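Side-chain contact in flagellar protein FlgA (Thermotoga maritima, PDB 3FRN), which probably acts as a periplasmic chaperone for assembly of the P-ring of the flagellar basal body: residues A[157-160]-A[161-164]. Sequence-based numbering, arbitrary orientation.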
loop_
_atom_site.group_PDB
_atom_site.type_symbol
_atom_site.label_atom_id
_atom_site.label_comp_id
_atom_site.label_asym_id
_atom_site.label_seq_id
_atom_site.Cartn_x
_atom_site.Cartn_y
_atom_site.Cartn_z
ATOM N N VAL A 157 9.548 -24.263 0.652
ATOM C CA VAL A 157 9.120 -23.693 1.930
ATOM C C VAL A 157 9.904 -22.411 2.188
ATOM O O VAL A 157 11.125 -22.400 2.069
ATOM C CB VAL A 157 9.346 -24.691 3.108
ATOM C CG1 VAL A 157 9.232 -24.003 4.478
ATOM C CG2 VAL A 157 8.381 -25.859 3.016
ATOM N N ILE A 158 9.203 -21.334 2.527
ATOM C CA ILE A 158 9.861 -20.094 2.930
ATOM C C ILE A 158 10.431 -20.235 4.340
ATOM O O ILE A 158 9.715 -20.607 5.270
ATOM C CB ILE A 158 8.887 -18.887 2.927
ATOM C CG1 ILE A 158 8.012 -18.864 1.661
ATOM C CG2 ILE A 158 9.648 -17.571 3.158
ATOM C CD1 ILE A 158 8.698 -18.374 0.422
ATOM N N LYS A 159 11.720 -19.945 4.488
ATOM C CA LYS A 159 12.345 -19.863 5.807
ATOM C C LYS A 159 12.916 -18.470 6.048
ATOM O O LYS A 159 13.018 -17.668 5.117
ATOM C CB LYS A 159 13.411 -20.950 6.007
ATOM C CG LYS A 159 14.307 -21.254 4.807
ATOM C CD LYS A 159 13.813 -22.474 4.024
ATOM C CE LYS A 159 14.956 -23.387 3.595
ATOM N NZ LYS A 159 16.137 -22.657 3.050
ATOM N N GLU A 160 13.281 -18.186 7.298
ATOM C CA GLU A 160 13.740 -16.850 7.713
ATOM C C GLU A 160 14.924 -16.330 6.898
ATOM O O GLU A 160 15.121 -15.124 6.776
ATOM C CB GLU A 160 14.096 -16.843 9.202
ATOM C CG GLU A 160 12.995 -17.379 10.105
ATOM C CD GLU A 160 13.225 -17.075 11.576
ATOM O OE1 GLU A 160 12.310 -16.498 12.205
ATOM O OE2 GLU A 160 14.312 -17.411 12.106
ATOM N N GLU A 161 15.695 -17.255 6.332
ATOM C CA GLU A 161 16.865 -16.924 5.526
ATOM C C GLU A 161 16.499 -16.451 4.121
ATOM O O GLU A 161 17.323 -15.856 3.425
ATOM C CB GLU A 161 17.792 -18.139 5.434
ATOM C CG GLU A 161 19.267 -17.789 5.482
ATOM C CD GLU A 161 19.706 -17.290 6.852
ATOM O OE1 GLU A 161 20.634 -16.453 6.914
ATOM O OE2 GLU A 161 19.125 -17.734 7.868
ATOM N N ASP A 162 15.267 -16.721 3.705
ATOM C CA ASP A 162 14.839 -16.389 2.357
ATOM C C ASP A 162 14.362 -14.945 2.268
ATOM O O ASP A 162 14.328 -14.357 1.185
ATOM C CB ASP A 162 13.729 -17.343 1.892
ATOM C CG ASP A 162 14.126 -18.818 1.987
ATOM O OD1 ASP A 162 15.307 -19.122 2.275
ATOM O OD2 ASP A 162 13.250 -19.682 1.770
ATOM N N VAL A 163 13.987 -14.371 3.407
ATOM C CA VAL A 163 13.293 -13.087 3.397
ATOM C C VAL A 163 13.922 -12.007 4.274
ATOM O O VAL A 163 14.536 -12.294 5.308
ATOM C CB VAL A 163 11.781 -13.239 3.749
ATOM C CG1 VAL A 163 11.040 -14.011 2.660
ATOM C CG2 VAL A 163 11.592 -13.906 5.106
ATOM N N ARG A 164 13.777 -10.764 3.830
ATOM C CA ARG A 164 14.106 -9.605 4.639
ATOM C C ARG A 164 12.928 -8.633 4.625
ATOM O O ARG A 164 11.945 -8.838 3.911
ATOM C CB ARG A 164 15.380 -8.917 4.133
ATOM C CG ARG A 164 15.243 -8.287 2.759
ATOM C CD ARG A 164 16.462 -7.473 2.372
ATOM N NE ARG A 164 16.395 -7.109 0.959
ATOM C CZ ARG A 164 16.955 -7.806 -0.026
ATOM N NH1 ARG A 164 17.651 -8.901 0.244
ATOM N NH2 ARG A 164 16.829 -7.400 -1.282
#
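Asp162 folds its carboxylate back over the turn and meets Lys159 with both backbone and side chain. Its CG stands beside its own backbone N (chi1 -55°), which brings OD2 to the N-H of Lys159 at 3.1 Å between Lys159 N and Asp162 OD2. The bond is nearly straight at hydrogen, 170°, yet the donor reaches OD2 from well above the carboxylate plane. In return, Asp162 N donates to Lys159 O over 2.8 Å, closing a beta turn of residues 159-162, with Glu160 and Glu161 at its two corners. Two reciprocal bonds thus tie the ends of the turn together.

Lys159 CG sits between its backbone N and carbonyl carbon (chi1 40°), and its CG and CD pass obliquely over the oxygen end of the carboxylate, on the face from which Lys159 N reaches OD2, with Lys159 CG 3.5 Å from Asp162 OD1. Further bends carry the ammonium round to the same oxygen, but the salt bridge from Lys159 NZ to Asp162 OD1 is long at 3.7 Å. OD1 is buried here without a hydrogen-bonding partner, so the positive charge probably offers it mainly electrostatic compensation.

Apolar packing spans the turn as well: the side chains of Ile158 and Val163 cross at about a right angle, with Ile158 CG2 3.9 Å from Val163 CG1. The turn leads from the loop after strand 132-148 into strand 163-169, within the SAF region. Val163 continues the apolar packing onto Val146 and Leu148 of the preceding strand and onto Leu199 from a loop. Backbone bonds from Asp162 to Lys149 and from Arg164 to Val147 begin the antiparallel pairing of the two strands, while Ile158 bonds to Gly186 and Lys187 just ahead of strand 188-189.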